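Local coordinates for protein farnesyl pyrophosphate synthetase (Staphylococcus aureus, PDB 5H9D) that probably makes heptaprenyl diphosphate by magnesium-dependent, stepwise prenyl chain elongation, as a member of the FPP/GGPP synthase family, at residues Q185-K188 and E189-R192; L298-G301 and H302-L306; S305-L308 and S309-K313. All coordinates share one frame; numbering follows the deposited sequence.

In the fold
All three contacts are local, each within one continuous run of a mostly helical chain. Contacts 1 and 2 lie at the surface, where helices 188-215 and 302-315 begin, and meet where the methyl Thr190 CG2 packs on Leu298 CD2. Contact 3 continues helix 302-315 from contact 2, sharing Ser305 and Leu306, and is partly buried; Leu298 CD1 on Leu307 CD2 joins the two. The chemistry follows the place: contact 1 gathers a hydroxyl and an amide on one loop carbonyl, contact 2 adds a lysine that holds loop oxygens with its charge, and contact 3 relies on backbone bonds, with leucines turned to other helices.

Contact 1 (Q185-K188 and E189-R192); sequences QSDK and ETVR
Thr190 folds its hydroxyl back onto Asp187, three residues earlier, as the chain leaves the loop 185-187 and enters helix 188-215. From Thr190 CB, which lies 3.7 Å from Asp187 O, the side chain splits into two branches. On the first, OG1 lies between the backbone N and the carbonyl carbon (chi1 44°), turned back toward the loop. There Thr190 OG1 donates a hydrogen bond to Asp187 O at 2.7 Å, in the carbonyl plane and on a lone pair. Ser186 CB approaches Thr190 OG1 to 3.4 Å from the loop. The carboxylate of Asp187 is also near, with Asp187 OD1 3.4 Å from Thr190 OG1. The other branch, CG2, faces the loop 298-301. Asp187 O also takes the amide of Val191 in a nearly straight bond (N-H...O 173°), so one carbonyl is gripped by both a side chain and the backbone. One residue on, Arg192 N donates to Lys188 O at 2.8 Å. Val191 CG2 rests 3.8 Å from Ser186 CB, while Val191 also touches Ala181 and Ile182 of helix 158-183. Ser186 OG is held weakly by the carbonyls of Phe54 and Ala181. Within the helix, Arg192 NH1 and Glu189 OE2 are a long ion pair, a matter of charges only, without an N-H aimed at the oxygen. The arrangement is that of a short loop between consecutive helices, with a side chain and the backbone sharing a carbonyl at the start of the second; here it joins helices 158-183 and 188-215 of the all-helical prenyl synthase fold.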
loop_
_atom_site.group_PDB
_atom_site.type_symbol
_atom_site.label_atom_id
_atom_site.label_comp_id
_atom_site.label_asym_id
_atom_site.label_seq_id
_atom_site.Cartn_x
_atom_site.Cartn_y
_atom_site.Cartn_z
ATOM N N GLN A 185 11.271 -0.111 22.829
ATOM C CA GLN A 185 10.665 0.262 24.091
ATOM C C GLN A 185 10.994 1.683 24.568
ATOM O O GLN A 185 11.654 1.875 25.586
ATOM C CB GLN A 185 11.059 -0.756 25.165
ATOM C CG GLN A 185 10.878 -2.195 24.733
ATOM C CD GLN A 185 10.714 -3.151 25.903
ATOM O OE1 GLN A 185 9.585 -3.462 26.316
ATOM N NE2 GLN A 185 11.840 -3.613 26.453
ATOM N N SER A 186 10.542 2.680 23.819
ATOM C CA SER A 186 10.745 4.066 24.215
ATOM C C SER A 186 9.515 4.389 25.069
ATOM O O SER A 186 8.620 3.543 25.184
ATOM C CB SER A 186 10.819 4.970 22.982
ATOM O OG SER A 186 12.058 4.809 22.313
ATOM N N ASP A 187 9.451 5.583 25.664
ATOM C CA ASP A 187 8.306 5.919 26.509
ATOM C C ASP A 187 7.303 6.870 25.902
ATOM O O ASP A 187 7.644 7.679 25.040
ATOM C CB ASP A 187 8.772 6.463 27.859
ATOM C CG ASP A 187 10.111 7.138 27.778
ATOM O OD1 ASP A 187 11.026 6.516 27.196
ATOM O OD2 ASP A 187 10.247 8.272 28.301
ATOM N N LYS A 188 6.064 6.757 26.372
ATOM C CA LYS A 188 4.955 7.567 25.903
ATOM C C LYS A 188 5.367 8.877 25.231
ATOM O O LYS A 188 4.973 9.134 24.098
ATOM C CB LYS A 188 3.992 7.865 27.063
ATOM C CG LYS A 188 2.764 8.724 26.663
ATOM C CD LYS A 188 2.106 9.441 27.868
ATOM C CE LYS A 188 1.461 8.456 28.857
ATOM N NZ LYS A 188 0.874 9.148 30.045
ATOM N N GLU A 189 6.160 9.696 25.921
ATOM C CA GLU A 189 6.596 10.998 25.395
ATOM C C GLU A 189 7.499 10.955 24.189
ATOM O O GLU A 189 7.220 11.596 23.184
ATOM C CB GLU A 189 7.283 11.819 26.480
ATOM C CG GLU A 189 6.335 12.779 27.129
ATOM C CD GLU A 189 5.674 13.705 26.121
ATOM O OE1 GLU A 189 6.393 14.533 25.496
ATOM O OE2 GLU A 189 4.435 13.599 25.957
ATOM N N THR A 190 8.592 10.217 24.300
ATOM C CA THR A 190 9.534 10.088 23.201
ATOM C C THR A 190 8.825 9.547 21.957
ATOM O O THR A 190 9.082 10.000 20.850
ATOM C CB THR A 190 10.721 9.174 23.608
ATOM O OG1 THR A 190 10.224 8.018 24.299
ATOM C CG2 THR A 190 11.680 9.935 24.524
ATOM N N VAL A 191 7.918 8.593 22.155
ATOM C CA VAL A 191 7.162 8.013 21.047
ATOM C C VAL A 191 6.228 9.084 20.486
ATOM O O VAL A 191 6.208 9.345 19.276
ATOM C CB VAL A 191 6.308 6.784 21.497
ATOM C CG1 VAL A 191 5.456 6.287 20.338
ATOM C CG2 VAL A 191 7.215 5.662 21.975
ATOM N N ARG A 192 5.454 9.705 21.367
ATOM C CA ARG A 192 4.541 10.748 20.940
ATOM C C ARG A 192 5.366 11.812 20.220
ATOM O O ARG A 192 4.933 12.391 19.224
ATOM C CB ARG A 192 3.820 11.349 22.146
ATOM C CG ARG A 192 2.308 11.432 21.967
ATOM C CD ARG A 192 1.916 12.455 20.914
ATOM N NE ARG A 192 1.622 13.764 21.494
ATOM C CZ ARG A 192 2.494 14.551 22.127
ATOM N NH1 ARG A 192 3.764 14.184 22.288
ATOM N NH2 ARG A 192 2.085 15.725 22.600
#

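Contact 2 (L298-G301 and H302-L306); sequences LPDG and HPKSL
Leu298 meets the tip of Lys304 through its backbone: the carbonyl O of Leu298 accepts a hydrogen bond from Lys304 NZ at 2.8 Å, with the donor almost in line with the carbonyl bond (171°). The leucine side chain is buried and turns to Leu194 and Ile197 of helix 188-215. Pro299 follows, its carbonyl O lying 3.3 Å from Lys304 CB and equally near Lys304 CD, so the aliphatic part of the lysine runs close over the loop backbone. That chain is extended throughout, with CG anti to its own backbone N (chi1 177°), and runs back alongside the loop to Leu298 O. Asp300 then lies beside the lysine, pointing the same way, and its OD1 forms a salt bridge with Lys304 NZ at 3.0 Å, though the hydrogen bond within it is weak. Ser296 O, just before the loop, is a further acceptor, so that Ser296 O, Leu298 O and Asp300 OD1 are gathered round one ammonium group. Gly301 closes the segment. Its carbonyl O takes two donors from Ser305, OG at 3.1 Å and N at 3.2 Å, which approach from opposite faces of the carbonyl plane. Pro299, Pro303 and Lys304 all touch Phe54 of a neighbouring loop. Gly301 stands at the N-cap position of helix 302-315, and the lysine of the first turn fastens that helix to the loop leading in from helix 276-296.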
loop_
_atom_site.group_PDB
_atom_site.type_symbol
_atom_site.label_atom_id
_atom_site.label_comp_id
_atom_site.label_asym_id
_atom_site.label_seq_id
_atom_site.Cartn_x
_atom_site.Cartn_y
_atom_site.Cartn_z
ATOM N N LEU A 298 14.669 16.478 22.329
ATOM C CA LEU A 298 15.078 15.085 22.544
ATOM C C LEU A 298 16.517 15.023 23.097
ATOM O O LEU A 298 17.324 15.914 22.843
ATOM C CB LEU A 298 15.027 14.288 21.228
ATOM C CG LEU A 298 13.718 13.711 20.654
ATOM C CD1 LEU A 298 13.929 13.336 19.193
ATOM C CD2 LEU A 298 13.264 12.485 21.461
ATOM N N PRO A 299 16.854 13.957 23.847
ATOM C CA PRO A 299 18.195 13.781 24.423
ATOM C C PRO A 299 19.373 13.895 23.439
ATOM O O PRO A 299 19.370 13.292 22.355
ATOM C CB PRO A 299 18.118 12.386 25.058
ATOM C CG PRO A 299 17.041 11.711 24.284
ATOM C CD PRO A 299 16.012 12.785 24.134
ATOM N N ASP A 300 20.388 14.656 23.844
ATOM C CA ASP A 300 21.591 14.869 23.037
ATOM C C ASP A 300 22.393 13.599 22.876
ATOM O O ASP A 300 22.492 12.790 23.797
ATOM C CB ASP A 300 22.464 15.938 23.684
ATOM C CG ASP A 300 21.747 17.264 23.807
ATOM O OD1 ASP A 300 21.721 18.015 22.801
ATOM O OD2 ASP A 300 21.193 17.547 24.898
ATOM N N GLY A 301 22.980 13.445 21.696
ATOM C CA GLY A 301 23.763 12.259 21.392
ATOM C C GLY A 301 23.897 12.156 19.887
ATOM O O GLY A 301 23.454 13.071 19.187
ATOM N N HIS A 302 24.485 11.072 19.375
ATOM C CA HIS A 302 24.654 10.952 17.934
ATOM C C HIS A 302 23.317 10.805 17.218
ATOM O O HIS A 302 23.084 11.429 16.178
ATOM C CB HIS A 302 25.564 9.785 17.544
ATOM C CG HIS A 302 26.113 9.917 16.154
ATOM N ND1 HIS A 302 26.326 8.839 15.318
ATOM C CD2 HIS A 302 26.499 11.014 15.455
ATOM C CE1 HIS A 302 26.821 9.269 14.168
ATOM N NE2 HIS A 302 26.937 10.584 14.227
ATOM N N PRO A 303 22.420 9.967 17.752
ATOM C CA PRO A 303 21.140 9.849 17.053
ATOM C C PRO A 303 20.512 11.224 16.837
ATOM O O PRO A 303 20.226 11.601 15.709
ATOM C CB PRO A 303 20.335 8.939 17.978
ATOM C CG PRO A 303 21.387 7.991 18.455
ATOM C CD PRO A 303 22.531 8.951 18.814
ATOM N N LYS A 304 20.325 11.980 17.910
ATOM C CA LYS A 304 19.748 13.308 17.792
ATOM C C LYS A 304 20.483 14.155 16.754
ATOM O O LYS A 304 19.886 15.024 16.141
ATOM C CB LYS A 304 19.763 14.013 19.142
ATOM C CG LYS A 304 19.232 15.460 19.129
ATOM C CD LYS A 304 19.321 16.062 20.524
ATOM C CE LYS A 304 18.732 17.447 20.580
ATOM N NZ LYS A 304 18.860 18.049 21.948
ATOM N N SER A 305 21.770 13.898 16.547
ATOM C CA SER A 305 22.545 14.644 15.557
ATOM C C SER A 305 22.237 14.166 14.138
ATOM O O SER A 305 22.329 14.928 13.166
ATOM C CB SER A 305 24.052 14.481 15.797
ATOM O OG SER A 305 24.487 15.082 17.000
ATOM N N LEU A 306 21.896 12.888 14.017
ATOM C CA LEU A 306 21.602 12.296 12.718
ATOM C C LEU A 306 20.221 12.667 12.247
ATOM O O LEU A 306 20.024 12.955 11.089
ATOM C CB LEU A 306 21.769 10.771 12.774
ATOM C CG LEU A 306 23.239 10.292 12.732
ATOM C CD1 LEU A 306 23.354 8.822 13.100
ATOM C CD2 LEU A 306 23.796 10.542 11.345
#

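Contact 3 (S305-L308 and S309-K313)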
loop_
_atom_site.group_PDB
_atom_site.type_symbol
_atom_site.label_atom_id
_atom_site.label_comp_id
_atom_site.label_asym_id
_atom_site.label_seq_id
_atom_site.Cartn_x
_atom_site.Cartn_y
_atom_site.Cartn_z
ATOM N N SER A 305 21.770 13.898 16.547
ATOM C CA SER A 305 22.545 14.644 15.557
ATOM C C SER A 305 22.237 14.166 14.138
ATOM O O SER A 305 22.329 14.928 13.166
ATOM C CB SER A 305 24.052 14.481 15.797
ATOM O OG SER A 305 24.487 15.082 17.000
ATOM N N LEU A 306 21.896 12.888 14.017
ATOM C CA LEU A 306 21.602 12.296 12.718
ATOM C C LEU A 306 20.221 12.667 12.247
ATOM O O LEU A 306 20.024 12.955 11.089
ATOM C CB LEU A 306 21.769 10.771 12.774
ATOM C CG LEU A 306 23.239 10.292 12.732
ATOM C CD1 LEU A 306 23.354 8.822 13.100
ATOM C CD2 LEU A 306 23.796 10.542 11.345
ATOM N N LEU A 307 19.266 12.675 13.160
ATOM C CA LEU A 307 17.905 13.050 12.820
ATOM C C LEU A 307 17.930 14.530 12.424
ATOM O O LEU A 307 17.353 14.891 11.402
ATOM C CB LEU A 307 16.994 12.799 14.025
ATOM C CG LEU A 307 15.467 12.781 13.957
ATOM C CD1 LEU A 307 14.972 11.842 12.906
ATOM C CD2 LEU A 307 14.948 12.356 15.341
ATOM N N LEU A 308 18.609 15.373 13.214
ATOM C CA LEU A 308 18.722 16.808 12.911
ATOM C C LEU A 308 19.314 17.000 11.516
ATOM O O LEU A 308 18.817 17.788 10.714
ATOM C CB LEU A 308 19.610 17.528 13.936
ATOM C CG LEU A 308 18.969 17.976 15.256
ATOM C CD1 LEU A 308 20.025 17.978 16.360
ATOM C CD2 LEU A 308 18.365 19.339 15.109
ATOM N N SER A 309 20.384 16.267 11.242
ATOM C CA SER A 309 21.039 16.309 9.943
ATOM C C SER A 309 20.097 15.835 8.822
ATOM O O SER A 309 19.924 16.514 7.816
ATOM C CB SER A 309 22.275 15.419 9.980
ATOM O OG SER A 309 22.895 15.382 8.714
ATOM N N LEU A 310 19.497 14.662 8.995
ATOM C CA LEU A 310 18.587 14.125 7.998
ATOM C C LEU A 310 17.363 15.029 7.816
ATOM O O LEU A 310 16.910 15.249 6.704
ATOM C CB LEU A 310 18.142 12.705 8.382
ATOM C CG LEU A 310 17.096 12.038 7.461
ATOM C CD1 LEU A 310 17.675 11.844 6.053
ATOM C CD2 LEU A 310 16.664 10.688 8.037
ATOM N N THR A 311 16.819 15.552 8.902
ATOM C CA THR A 311 15.663 16.431 8.789
ATOM C C THR A 311 16.018 17.747 8.084
ATOM O O THR A 311 15.129 18.472 7.620
ATOM C CB THR A 311 15.098 16.784 10.168
ATOM O OG1 THR A 311 14.735 15.582 10.837
ATOM C CG2 THR A 311 13.878 17.694 10.050
ATOM N N LYS A 312 17.314 18.060 8.012
ATOM C CA LYS A 312 17.733 19.303 7.389
ATOM C C LYS A 312 18.042 19.204 5.925
ATOM O O LYS A 312 18.138 20.226 5.245
ATOM C CB LYS A 312 18.904 19.910 8.124
ATOM C CG LYS A 312 18.488 20.638 9.386
ATOM C CD LYS A 312 19.666 21.433 9.891
ATOM C CE LYS A 312 19.530 21.854 11.318
ATOM N NZ LYS A 312 20.791 22.563 11.654
ATOM N N LYS A 313 18.217 17.982 5.440
ATOM C CA LYS A 313 18.444 17.782 4.020
ATOM C C LYS A 313 17.017 17.679 3.461
ATOM O O LYS A 313 16.648 18.409 2.526
ATOM C CB LYS A 313 19.250 16.500 3.751
ATOM C CG LYS A 313 20.660 16.541 4.329
ATOM C CD LYS A 313 21.632 15.576 3.645
ATOM C CE LYS A 313 23.084 15.849 4.112
ATOM N NZ LYS A 313 24.162 15.162 3.310
#
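Successive turns of helix 302-315 make this contact, with the carbonyls of Ser305, Leu306 and Leu307 each taking the amide four residues on. Ser309 N reaches Ser305 O at 3.0 Å, and Leu310 N reaches Leu306 O at 2.8 Å in a nearly straight bond (N-H...O 169°). The CB atoms of Ser309 and Leu310 lie beside the carbonyl oxygens that their own amides reach. Leu307 O is held twice, by the amide of Thr311 and by its hydroxyl. Thr311 OG1 lies anti to the carbonyl carbon (chi1 -59°), facing back along the helix to Leu307 O; it donates to Leu307 O at 2.8 Å from well above the carbonyl plane, 46° out of it. This is the common way for a helical threonine to satisfy a buried hydroxyl within its own helix, and it suits a residue whose flanks pack on Leu288 and Ile295 of helix 276-296 and Ile201 of helix 188-215. In the helical bundle of the prenyl synthase fold, helix 302-315 packs here against helices 43-51, 188-215 and 276-296. Leu306, Leu307 and Leu310 meet helix 43-51, Leu306 on Leu50, Leu310 on Phe47 and Leu307 on both. Leu307 also touches Leu194 of helix 188-215, while Leu308 meets Leu292 and Ile295 of helix 276-296. At the exposed side Lys312 is extended beyond CG, and the start of its chain, CB and CG, passes alongside Leu308 O.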